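Local coordinates for AT-rich interactive domain-containing protein 4 (Arabidopsis thaliana, PDB 6LQF) that binds DNA through its ARID domain and a methylated histone H3 tail with its PHD finger, probably to regulate transcription in the nucleus, at residues A57-K62 / S93-H98; N86-V91 / T105-T110; D160-L165 / V180-S185. All blocks are in the same frame, centred on the assembly; numbering follows the deposited sequence.

How the contacts relate
From the N terminus, the chain first enters contact 1 at residues 57-62, a tight hairpin. It then runs through helix 66-74 to 86-91, where contact 2 opens. Residues 93-98 close contact 1, and 105-110 close contact 2 at the start of helix 107-118. The two contacts therefore cross. They also touch, because L59 packs on V107 and T110. Together they tie the hairpin, helix 87-91, the loop after it and helix 107-118 into one DNA-binding surface of the ARID domain. Contact 3 follows in series. It closes the loop that holds helix 168-172 in the PHD finger, its centre about 28 Å from that of contact 2.

Contact 1: residues A57-K62 / S93-H98; sequences AVLNSK and SKMRNH. With nucleotides of chain C.
Two amide hydrogen bonds join the turn at 57-62 to N97. N97 ND2 donates a hydrogen bond to L59 O at 2.9 Å, tilted a little from the carbonyl plane. The same oxygen also accepts from K62 N inside the turn. In return N60 ND2 reaches N97 O at 2.8 Å, almost in line with that carbonyl and in the plane of the N60 amide. N60 has CG anti to its own N (chi1 -163°), which turns the amide toward N97. N97 OD1 accepts from D65 N.

Apolar contacts lie beside these bonds. L59 crosses N97 at about a right angle, its CD2 3.8 Å from N97 CB. The same CD2 meets M95 CE at 4.2 Å.

One water bridges K62 to the other segment: it accepts from K62 NZ and donates to R96 O and H98 O.

Backbone amides bind the DNA of chain C. V58 N donates to OP1 of DT3 at 2.8 Å. N60 N and S61 N donate to OP2 and OP1 of DA4, S61 N at 2.8 Å. This is an ARID-domain beta hairpin with a two-residue loop (type I' turn, L59 to K62), gripping the DNA backbone.

Contact 2: residues N86-V91 / T105-T110; sequences NWKGQV and TGVGNT. With nucleotides of chain D.
The indole of W87 turns an edge to the DNA: OP1 of DG5 of chain D lies in the ring plane, 3.4 Å from W87 CD1. The ring also packs on L69 and V73 of helix 66-74 and on L111 and K112 of helix 107-118. The CB of W87 rests on the G108 backbone, 3.6 Å from G108 CA. W87 NE1 donates to G82 O, which helps fix the ring.

K88 runs across V107 at about a right angle. With CG anti to its N (chi1 -179°), its chain passes V107 CG1, which is 3.6 Å from K88 CG. The chain bends at its end, and K88 NZ bonds to M104 O.

Backbone N-H groups and asparagine side chains bind the phosphates. W87 N donates to OP1 of DG5 at 2.8 Å and K88 N to OP2 at 2.9 Å. N86 N-caps the helix, its OD1 accepting from G89 N, while N86 ND2 donates to OP1 of DA4. N109 ND2 takes OP2 of DA6 at 2.9 Å.

The DG5 phosphate thus sits at the first turn of helix 87-91, where the helix dipole would probably add to its binding. T105 OG1 bonds to an adenine N7, so base contact accompanies this backbone grip.

Contact 3: residues D160-L165 / V180-S185; sequences DRRPGL and VCPNCS. With ZN (zinc ion), chain F.
The guanidinium of R162 meets 180-185 by its edge and by one face. At the edge, R162 NH1 donates to V180 O at 2.8 Å. This bond is nearly straight (171°) and lies in the planes of both groups. R162 NH2 donates to S185 OG, also at 2.8 Å but more bent. Over one face, P182 CA sits 3.7 Å above the plane, near its centre. The proline ring reaches on toward D160, with P182 CG 3.8 Å from D160 OD2.

D160 positions the arginine. Its carboxylate takes R162 side-on, NE to OD1 and NH1 to OD2, each on a syn lone pair. The NH1 to OD2 salt bridge measures 2.7 Å. OD1 also accepts from R162 N, closing an Asx turn. OD2 has a further donor in Y179 OH. With an alanine here the guanidinium is gone, and V180 O and S185 OG would probably be left without this donor, and the D160 carboxylate without its salt-bridge mate.

Further out, S185 OG donates to C181 O. C181 SG and C184 SG each bind zinc at 2.3 Å, and C148 and C151 complete this site of the PHD finger. The D160 charge probably balances that of R162. The pair thus ties the 160-165 loop to the metal-binding turn, and four hydrogen bonds from its nitrogens, two of them to D160, fix how the guanidinium is turned.

Contact 1: residues A57-K62 / S93-H98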
loop_
_atom_site.group_PDB
_atom_site.type_symbol
_atom_site.label_atom_id
_atom_site.label_comp_id
_atom_site.label_asym_id
_atom_site.label_seq_id
_atom_site.Cartn_x
_atom_site.Cartn_y
_atom_site.Cartn_z
ATOM N N ALA A 57 -9.901 14.305 -7.791
ATOM C CA ALA A 57 -8.583 14.643 -7.248
ATOM C C ALA A 57 -7.571 14.270 -8.317
ATOM O O ALA A 57 -7.688 13.249 -9.013
ATOM C CB ALA A 57 -8.250 13.926 -5.951
ATOM N N VAL A 58 -6.564 15.112 -8.423
ATOM C CA VAL A 58 -5.525 14.979 -9.449
ATOM C C VAL A 58 -4.168 14.942 -8.744
ATOM O O VAL A 58 -3.916 15.698 -7.787
ATOM C CB VAL A 58 -5.589 16.150 -10.406
ATOM C CG1 VAL A 58 -4.430 16.150 -11.406
ATOM C CG2 VAL A 58 -6.917 16.129 -11.127
ATOM N N LEU A 59 -3.292 14.067 -9.237
ATOM C CA LEU A 59 -1.920 13.911 -8.758
ATOM C C LEU A 59 -1.026 13.747 -9.989
ATOM O O LEU A 59 -1.224 12.825 -10.765
ATOM C CB LEU A 59 -1.798 12.692 -7.866
ATOM C CG LEU A 59 -0.382 12.464 -7.327
ATOM C CD1 LEU A 59 -0.051 13.598 -6.418
ATOM C CD2 LEU A 59 -0.316 11.167 -6.568
ATOM N N ASN A 60 -0.034 14.614 -10.116
ATOM C CA ASN A 60 0.899 14.621 -11.233
ATOM C C ASN A 60 0.133 14.586 -12.562
ATOM O O ASN A 60 0.450 13.795 -13.432
ATOM C CB ASN A 60 1.843 13.421 -11.122
ATOM C CG ASN A 60 3.092 13.557 -11.972
ATOM O OD1 ASN A 60 3.491 14.652 -12.328
ATOM N ND2 ASN A 60 3.730 12.413 -12.302
ATOM N N SER A 61 -0.890 15.443 -12.664
ATOM C CA SER A 61 -1.721 15.646 -13.877
ATOM C C SER A 61 -2.588 14.481 -14.295
ATOM O O SER A 61 -3.076 14.495 -15.444
ATOM C CB SER A 61 -0.810 15.980 -15.078
ATOM O OG SER A 61 -0.019 17.137 -14.820
ATOM N N LYS A 62 -2.746 13.447 -13.470
ATOM C CA LYS A 62 -3.669 12.369 -13.761
ATOM C C LYS A 62 -4.635 12.201 -12.603
ATOM O O LYS A 62 -4.316 12.577 -11.464
ATOM C CB LYS A 62 -2.926 11.056 -14.050
ATOM C CG LYS A 62 -2.128 11.135 -15.345
ATOM C CD LYS A 62 -1.423 9.816 -15.617
ATOM C CE LYS A 62 -0.766 9.892 -16.990
ATOM N NZ LYS A 62 -0.015 8.650 -17.307
ATOM N N SER A 93 5.378 4.881 -6.823
ATOM C CA SER A 93 5.946 4.182 -7.983
ATOM C C SER A 93 5.031 3.137 -8.596
ATOM O O SER A 93 5.255 2.735 -9.751
ATOM C CB SER A 93 7.280 3.582 -7.539
ATOM O OG SER A 93 7.004 2.648 -6.504
ATOM N N LYS A 94 4.004 2.693 -7.878
ATOM C CA LYS A 94 3.069 1.673 -8.350
ATOM C C LYS A 94 1.761 2.269 -8.817
ATOM O O LYS A 94 0.843 1.534 -9.245
ATOM C CB LYS A 94 2.733 0.690 -7.243
ATOM C CG LYS A 94 3.890 -0.110 -6.705
ATOM C CD LYS A 94 4.513 -0.918 -7.814
ATOM C CE LYS A 94 3.627 -2.074 -8.195
ATOM N NZ LYS A 94 3.458 -2.985 -7.045
ATOM N N MET A 95 1.603 3.582 -8.635
ATOM C CA MET A 95 0.386 4.259 -9.071
ATOM C C MET A 95 0.435 4.747 -10.483
ATOM O O MET A 95 1.507 5.077 -10.985
ATOM C CB MET A 95 0.112 5.457 -8.171
ATOM C CG MET A 95 -0.093 5.022 -6.756
ATOM S SD MET A 95 -0.220 6.360 -5.528
ATOM C CE MET A 95 -1.735 7.210 -6.104
ATOM N N ARG A 96 -0.736 4.846 -11.116
ATOM C CA ARG A 96 -0.769 5.405 -12.485
ATOM C C ARG A 96 -0.231 6.830 -12.532
ATOM O O ARG A 96 0.220 7.283 -13.616
ATOM C CB ARG A 96 -2.192 5.415 -13.064
ATOM C CG ARG A 96 -2.704 4.060 -13.354
ATOM C CD ARG A 96 -4.006 4.241 -14.187
ATOM N NE ARG A 96 -5.126 4.726 -13.396
ATOM C CZ ARG A 96 -5.994 3.905 -12.811
ATOM N NH1 ARG A 96 -5.828 2.593 -12.917
ATOM N NH2 ARG A 96 -7.003 4.372 -12.104
ATOM N N ASN A 97 -0.243 7.522 -11.382
ATOM C CA ASN A 97 0.195 8.917 -11.314
ATOM C C ASN A 97 1.704 9.074 -11.430
ATOM O O ASN A 97 2.197 10.186 -11.653
ATOM C CB ASN A 97 -0.316 9.534 -10.012
ATOM C CG ASN A 97 -1.784 9.329 -9.863
ATOM O OD1 ASN A 97 -2.237 8.316 -9.349
ATOM N ND2 ASN A 97 -2.560 10.274 -10.395
ATOM N N HIS A 98 2.461 7.982 -11.261
ATOM C CA HIS A 98 3.891 8.080 -11.391
ATOM C C HIS A 98 4.352 8.386 -12.804
ATOM O O HIS A 98 3.815 7.825 -13.775
ATOM C CB HIS A 98 4.511 6.751 -10.933
ATOM C CG HIS A 98 5.990 6.686 -11.112
ATOM N ND1 HIS A 98 6.887 7.271 -10.243
ATOM C CD2 HIS A 98 6.724 6.061 -12.063
ATOM C CE1 HIS A 98 8.122 6.989 -10.635
ATOM N NE2 HIS A 98 8.049 6.268 -11.739
ATOM P P DA C 4 -0.488 18.065 -9.655
ATOM O OP1 DA C 4 -0.834 17.625 -10.955
ATOM O OP2 DA C 4 -0.225 17.115 -8.611
ATOM O "O5'" DA C 4 0.823 18.938 -9.743
ATOM C "C5'" DA C 4 0.913 19.987 -10.695
ATOM C "C4'" DA C 4 2.221 20.732 -10.559
ATOM O "O4'" DA C 4 2.216 21.547 -9.377
ATOM C "C3'" DA C 4 3.480 19.883 -10.478
ATOM O "O3'" DA C 4 4.444 20.627 -11.206
ATOM C "C2'" DA C 4 3.810 19.883 -9.001
ATOM C "C1'" DA C 4 3.335 21.243 -8.567
ATOM N N9 DA C 4 2.893 21.356 -7.194
ATOM C C8 DA C 4 2.164 20.460 -6.462
ATOM N N7 DA C 4 1.819 20.899 -5.283
ATOM C C5 DA C 4 2.354 22.174 -5.235
ATOM C C6 DA C 4 2.358 23.154 -4.244
ATOM N N6 DA C 4 1.768 23.009 -3.061
ATOM N N1 DA C 4 2.978 24.318 -4.518
ATOM C C2 DA C 4 3.578 24.460 -5.700
ATOM N N3 DA C 4 3.642 23.616 -6.712
ATOM C C4 DA C 4 2.998 22.477 -6.417
ATOM P P DT C 3 -6.191 18.325 -5.937
ATOM O OP1 DT C 3 -6.828 17.495 -6.922
ATOM O OP2 DT C 3 -5.923 17.808 -4.641
ATOM O "O5'" DT C 3 -4.833 18.898 -6.509
ATOM C "C5'" DT C 3 -4.806 19.464 -7.806
ATOM C "C4'" DT C 3 -3.449 20.030 -8.138
ATOM O "O4'" DT C 3 -3.206 21.167 -7.299
ATOM C "C3'" DT C 3 -2.241 19.102 -7.965
ATOM O "O3'" DT C 3 -1.575 19.110 -9.220
ATOM C "C2'" DT C 3 -1.403 19.790 -6.904
ATOM C "C1'" DT C 3 -1.832 21.233 -7.029
ATOM N N1 DT C 3 -1.687 22.024 -5.827
ATOM C C2 DT C 3 -1.108 23.265 -5.903
ATOM O O2 DT C 3 -0.589 23.693 -6.910
ATOM N N3 DT C 3 -1.073 23.945 -4.716
ATOM C C4 DT C 3 -1.608 23.543 -3.513
ATOM O O4 DT C 3 -1.528 24.268 -2.539
ATOM C C5 DT C 3 -2.243 22.251 -3.522
ATOM C C7 DT C 3 -2.849 21.730 -2.260
ATOM C C6 DT C 3 -2.278 21.581 -4.673
HETATM O O HOH W 1 1.818 9.045 -15.167
#

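Contact 2: residues N86-V91 / T105-T110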
loop_
_atom_site.group_PDB
_atom_site.type_symbol
_atom_site.label_atom_id
_atom_site.label_comp_id
_atom_site.label_asym_id
_atom_site.label_seq_id
_atom_site.Cartn_x
_atom_site.Cartn_y
_atom_site.Cartn_z
ATOM N N ASN A 86 7.549 3.637 2.599
ATOM C CA ASN A 86 8.193 4.592 1.718
ATOM C C ASN A 86 7.158 5.040 0.704
ATOM O O ASN A 86 6.889 4.374 -0.288
ATOM C CB ASN A 86 9.404 3.954 1.031
ATOM C CG ASN A 86 10.171 4.906 0.131
ATOM O OD1 ASN A 86 9.717 6.031 -0.102
ATOM N ND2 ASN A 86 11.341 4.482 -0.397
ATOM N N TRP A 87 6.556 6.210 0.970
ATOM C CA TRP A 87 5.419 6.674 0.169
ATOM C C TRP A 87 5.881 7.115 -1.215
ATOM O O TRP A 87 5.347 6.667 -2.219
ATOM C CB TRP A 87 4.710 7.836 0.911
ATOM C CG TRP A 87 4.045 7.358 2.164
ATOM C CD1 TRP A 87 4.633 7.209 3.388
ATOM C CD2 TRP A 87 2.700 6.925 2.307
ATOM N NE1 TRP A 87 3.731 6.675 4.303
ATOM C CE2 TRP A 87 2.517 6.530 3.652
ATOM C CE3 TRP A 87 1.601 6.865 1.426
ATOM C CZ2 TRP A 87 1.286 6.051 4.113
ATOM C CZ3 TRP A 87 0.371 6.434 1.903
ATOM C CH2 TRP A 87 0.234 6.024 3.251
ATOM N N LYS A 88 6.879 7.988 -1.287
ATOM C CA LYS A 88 7.379 8.380 -2.608
ATOM C C LYS A 88 7.985 7.240 -3.413
ATOM O O LYS A 88 7.741 7.078 -4.640
ATOM C CB LYS A 88 8.385 9.516 -2.459
ATOM C CG LYS A 88 8.937 10.001 -3.778
ATOM C CD LYS A 88 9.475 11.449 -3.616
ATOM C CE LYS A 88 10.034 12.061 -4.905
ATOM N NZ LYS A 88 9.029 12.366 -6.003
ATOM N N GLY A 89 8.777 6.418 -2.732
ATOM C CA GLY A 89 9.571 5.407 -3.414
ATOM C C GLY A 89 8.939 4.057 -3.649
ATOM O O GLY A 89 9.378 3.336 -4.563
ATOM N N GLN A 90 7.959 3.652 -2.856
ATOM C CA GLN A 90 7.341 2.337 -3.017
ATOM C C GLN A 90 5.829 2.405 -3.209
ATOM O O GLN A 90 5.261 1.465 -3.746
ATOM C CB GLN A 90 7.625 1.440 -1.801
ATOM C CG GLN A 90 9.052 0.957 -1.769
ATOM C CD GLN A 90 9.310 0.068 -0.554
ATOM O OE1 GLN A 90 8.469 -0.808 -0.237
ATOM N NE2 GLN A 90 10.458 0.274 0.110
ATOM N N VAL A 91 5.155 3.496 -2.830
ATOM C CA VAL A 91 3.711 3.553 -3.058
ATOM C C VAL A 91 3.453 4.279 -4.362
ATOM O O VAL A 91 2.759 3.739 -5.263
ATOM C CB VAL A 91 2.982 4.274 -1.914
ATOM C CG1 VAL A 91 1.477 4.423 -2.158
ATOM C CG2 VAL A 91 3.219 3.462 -0.642
ATOM N N THR A 105 7.923 16.455 -5.246
ATOM C CA THR A 105 8.752 16.441 -4.074
ATOM C C THR A 105 7.986 16.329 -2.776
ATOM O O THR A 105 8.539 15.906 -1.741
ATOM C CB THR A 105 9.576 17.696 -4.009
ATOM O OG1 THR A 105 8.692 18.773 -4.217
ATOM C CG2 THR A 105 10.636 17.692 -5.125
ATOM N N GLY A 106 6.722 16.684 -2.793
ATOM C CA GLY A 106 5.931 16.563 -1.570
ATOM C C GLY A 106 4.927 15.432 -1.666
ATOM O O GLY A 106 3.901 15.418 -0.975
ATOM N N VAL A 107 5.243 14.442 -2.502
ATOM C CA VAL A 107 4.236 13.472 -2.819
ATOM C C VAL A 107 3.914 12.548 -1.661
ATOM O O VAL A 107 2.772 12.129 -1.515
ATOM C CB VAL A 107 4.612 12.656 -4.080
ATOM C CG1 VAL A 107 5.694 11.580 -3.769
ATOM C CG2 VAL A 107 3.345 12.015 -4.666
ATOM N N GLY A 108 4.895 12.229 -0.803
ATOM C CA GLY A 108 4.542 11.406 0.338
ATOM C C GLY A 108 3.513 12.051 1.238
ATOM O O GLY A 108 2.516 11.435 1.616
ATOM N N ASN A 109 3.725 13.321 1.549
ATOM C CA ASN A 109 2.736 14.022 2.369
ATOM C C ASN A 109 1.355 14.093 1.664
ATOM O O ASN A 109 0.301 13.908 2.297
ATOM C CB ASN A 109 3.253 15.438 2.668
ATOM C CG ASN A 109 2.350 16.193 3.629
ATOM O OD1 ASN A 109 1.479 16.930 3.178
ATOM N ND2 ASN A 109 2.572 16.039 4.934
ATOM N N THR A 110 1.385 14.397 0.369
ATOM C CA THR A 110 0.153 14.452 -0.407
ATOM C C THR A 110 -0.591 13.115 -0.384
ATOM O O THR A 110 -1.822 13.062 -0.169
ATOM C CB THR A 110 0.469 14.883 -1.830
ATOM O OG1 THR A 110 1.004 16.217 -1.794
ATOM C CG2 THR A 110 -0.805 14.913 -2.643
ATOM P P DG D 5 8.319 9.396 2.124
ATOM O OP1 DG D 5 7.870 8.085 2.601
ATOM O OP2 DG D 5 7.858 9.853 0.754
ATOM O "O5'" DG D 5 7.906 10.465 3.189
ATOM C "C5'" DG D 5 8.169 10.169 4.565
ATOM C "C4'" DG D 5 7.984 11.426 5.413
ATOM O "O4'" DG D 5 9.063 12.357 5.130
ATOM C "C3'" DG D 5 6.689 12.169 5.190
ATOM O "O3'" DG D 5 6.258 12.736 6.477
ATOM C "C2'" DG D 5 7.115 13.253 4.213
ATOM C "C1'" DG D 5 8.520 13.592 4.697
ATOM N N9 DG D 5 9.401 14.115 3.652
ATOM C C8 DG D 5 9.659 13.556 2.439
ATOM N N7 DG D 5 10.443 14.283 1.681
ATOM C C5 DG D 5 10.732 15.382 2.487
ATOM C C6 DG D 5 11.557 16.501 2.245
ATOM O O6 DG D 5 12.203 16.763 1.213
ATOM N N1 DG D 5 11.539 17.423 3.315
ATOM C C2 DG D 5 10.904 17.198 4.497
ATOM N N2 DG D 5 10.988 18.158 5.424
ATOM N N3 DG D 5 10.149 16.138 4.739
ATOM C C4 DG D 5 10.130 15.261 3.697
ATOM P P DA D 6 5.060 13.757 6.613
ATOM O OP1 DA D 6 4.446 13.483 7.854
ATOM O OP2 DA D 6 4.260 13.750 5.441
ATOM O "O5'" DA D 6 5.802 15.148 6.647
ATOM C "C5'" DA D 6 6.672 15.512 7.706
ATOM C "C4'" DA D 6 6.812 17.014 7.795
ATOM O "O4'" DA D 6 7.635 17.521 6.730
ATOM C "C3'" DA D 6 5.508 17.799 7.729
ATOM O "O3'" DA D 6 5.656 18.890 8.637
ATOM C "C2'" DA D 6 5.450 18.214 6.275
ATOM C "C1'" DA D 6 6.900 18.407 5.899
ATOM N N9 DA D 6 7.242 18.092 4.514
ATOM C C8 DA D 6 6.881 16.962 3.832
ATOM N N7 DA D 6 7.403 16.875 2.639
ATOM C C5 DA D 6 8.122 18.050 2.504
ATOM C C6 DA D 6 8.893 18.568 1.459
ATOM N N6 DA D 6 9.070 17.956 0.296
ATOM N N1 DA D 6 9.498 19.755 1.656
ATOM C C2 DA D 6 9.328 20.367 2.825
ATOM N N3 DA D 6 8.629 19.986 3.879
ATOM C C4 DA D 6 8.037 18.806 3.655
ATOM P P DA D 4 13.673 7.443 -1.790
ATOM O OP1 DA D 4 13.041 6.086 -1.878
ATOM O OP2 DA D 4 13.716 8.299 -3.014
ATOM O "O5'" DA D 4 12.853 8.275 -0.681
ATOM C "C5'" DA D 4 12.705 7.700 0.626
ATOM C "C4'" DA D 4 12.083 8.684 1.576
ATOM O "O4'" DA D 4 13.001 9.805 1.755
ATOM C "C3'" DA D 4 10.745 9.256 1.082
ATOM O "O3'" DA D 4 9.913 9.358 2.215
ATOM C "C2'" DA D 4 11.166 10.639 0.628
ATOM C "C1'" DA D 4 12.216 10.980 1.694
ATOM N N9 DA D 4 13.090 12.072 1.358
ATOM C C8 DA D 4 13.733 12.332 0.186
ATOM N N7 DA D 4 14.473 13.442 0.232
ATOM C C5 DA D 4 14.287 13.903 1.509
ATOM C C6 DA D 4 14.788 15.044 2.203
ATOM N N6 DA D 4 15.575 15.970 1.636
ATOM N N1 DA D 4 14.377 15.233 3.453
ATOM C C2 DA D 4 13.600 14.320 4.038
ATOM N N3 DA D 4 13.089 13.200 3.503
ATOM C C4 DA D 4 13.487 13.056 2.232
#

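Contact 3: residues D160-L165 / V180-S185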
loop_
_atom_site.group_PDB
_atom_site.type_symbol
_atom_site.label_atom_id
_atom_site.label_comp_id
_atom_site.label_asym_id
_atom_site.label_seq_id
_atom_site.Cartn_x
_atom_site.Cartn_y
_atom_site.Cartn_z
ATOM N N ASP A 160 17.636 -12.399 9.102
ATOM C CA ASP A 160 18.415 -12.969 8.012
ATOM C C ASP A 160 19.892 -12.682 8.345
ATOM O O ASP A 160 20.342 -11.559 8.251
ATOM C CB ASP A 160 17.979 -12.366 6.657
ATOM C CG ASP A 160 18.626 -13.057 5.501
ATOM O OD1 ASP A 160 19.676 -13.746 5.688
ATOM O OD2 ASP A 160 18.094 -12.932 4.377
ATOM N N ARG A 161 20.632 -13.708 8.737
ATOM C CA ARG A 161 22.016 -13.484 9.188
ATOM C C ARG A 161 23.060 -13.858 8.135
ATOM O O ARG A 161 24.252 -13.983 8.439
ATOM C CB ARG A 161 22.276 -14.265 10.487
ATOM C CG ARG A 161 21.412 -13.818 11.669
ATOM C CD ARG A 161 21.798 -12.438 12.193
ATOM N NE ARG A 161 23.079 -12.496 12.897
ATOM C CZ ARG A 161 23.648 -11.465 13.522
ATOM N NH1 ARG A 161 24.819 -11.627 14.132
ATOM N NH2 ARG A 161 23.056 -10.276 13.539
ATOM N N ARG A 162 22.623 -14.059 6.900
ATOM C CA ARG A 162 23.551 -14.347 5.821
ATOM C C ARG A 162 24.489 -13.184 5.548
ATOM O O ARG A 162 24.078 -12.036 5.508
ATOM C CB ARG A 162 22.773 -14.705 4.546
ATOM C CG ARG A 162 22.073 -16.049 4.642
ATOM C CD ARG A 162 21.224 -16.317 3.379
ATOM N NE ARG A 162 20.176 -15.306 3.213
ATOM C CZ ARG A 162 19.457 -15.150 2.111
ATOM N NH1 ARG A 162 18.560 -14.199 2.050
ATOM N NH2 ARG A 162 19.665 -15.937 1.064
ATOM N N PRO A 163 25.785 -13.489 5.351
ATOM C CA PRO A 163 26.737 -12.450 4.939
ATOM C C PRO A 163 26.422 -11.878 3.558
ATOM O O PRO A 163 25.866 -12.576 2.721
ATOM C CB PRO A 163 28.076 -13.191 4.891
ATOM C CG PRO A 163 27.858 -14.426 5.664
ATOM C CD PRO A 163 26.431 -14.797 5.545
ATOM N N GLY A 164 26.798 -10.632 3.307
ATOM C CA GLY A 164 26.700 -10.123 1.948
ATOM C C GLY A 164 25.354 -9.482 1.628
ATOM O O GLY A 164 25.076 -9.129 0.479
ATOM N N LEU A 165 24.508 -9.347 2.639
ATOM C CA LEU A 165 23.225 -8.638 2.439
ATOM C C LEU A 165 23.496 -7.164 2.424
ATOM O O LEU A 165 24.453 -6.713 3.018
ATOM C CB LEU A 165 22.262 -9.007 3.530
ATOM C CG LEU A 165 21.688 -10.405 3.471
ATOM C CD1 LEU A 165 20.770 -10.531 4.662
ATOM C CD2 LEU A 165 20.924 -10.572 2.164
ATOM N N VAL A 180 15.892 -11.977 -1.821
ATOM C CA VAL A 180 15.402 -13.345 -1.920
ATOM C C VAL A 180 15.675 -13.992 -0.588
ATOM O O VAL A 180 16.821 -13.962 -0.130
ATOM C CB VAL A 180 16.087 -14.109 -3.069
ATOM C CG1 VAL A 180 15.707 -15.570 -3.078
ATOM C CG2 VAL A 180 15.728 -13.447 -4.405
ATOM N N CYS A 181 14.653 -14.557 0.028
ATOM C CA CYS A 181 14.774 -15.072 1.408
ATOM C C CYS A 181 15.628 -16.346 1.503
ATOM O O CYS A 181 15.934 -16.953 0.457
ATOM C CB CYS A 181 13.346 -15.334 1.972
ATOM S SG CYS A 181 12.574 -16.934 1.485
ATOM N N PRO A 182 16.042 -16.725 2.720
ATOM C CA PRO A 182 16.930 -17.891 2.849
ATOM C C PRO A 182 16.249 -19.175 2.387
ATOM O O PRO A 182 16.937 -20.083 1.913
ATOM C CB PRO A 182 17.223 -17.933 4.359
ATOM C CG PRO A 182 17.037 -16.538 4.845
ATOM C CD PRO A 182 15.877 -15.997 3.995
ATOM N N ASN A 183 14.944 -19.312 2.586
ATOM C CA ASN A 183 14.254 -20.530 2.149
ATOM C C ASN A 183 14.181 -20.684 0.627
ATOM O O ASN A 183 14.224 -21.808 0.126
ATOM C CB ASN A 183 12.856 -20.583 2.775
ATOM C CG ASN A 183 12.925 -20.707 4.281
ATOM O OD1 ASN A 183 14.006 -20.979 4.827
ATOM N ND2 ASN A 183 11.803 -20.552 4.955
ATOM N N CYS A 184 14.090 -19.575 -0.111
ATOM C CA CYS A 184 14.012 -19.599 -1.576
ATOM C C CYS A 184 15.359 -19.718 -2.273
ATOM O O CYS A 184 15.467 -20.241 -3.383
ATOM C CB CYS A 184 13.343 -18.327 -2.087
ATOM S SG CYS A 184 11.576 -18.287 -1.848
ATOM N N SER A 185 16.391 -19.193 -1.644
ATOM C CA SER A 185 17.693 -19.057 -2.280
ATOM C C SER A 185 18.276 -20.367 -2.767
ATOM O O SER A 185 18.300 -21.353 -2.033
ATOM C CB SER A 185 18.667 -18.399 -1.306
ATOM O OG SER A 185 18.403 -17.002 -1.250
HETATM ZN ZN ZN F . 11.213 -16.590 -0.351
#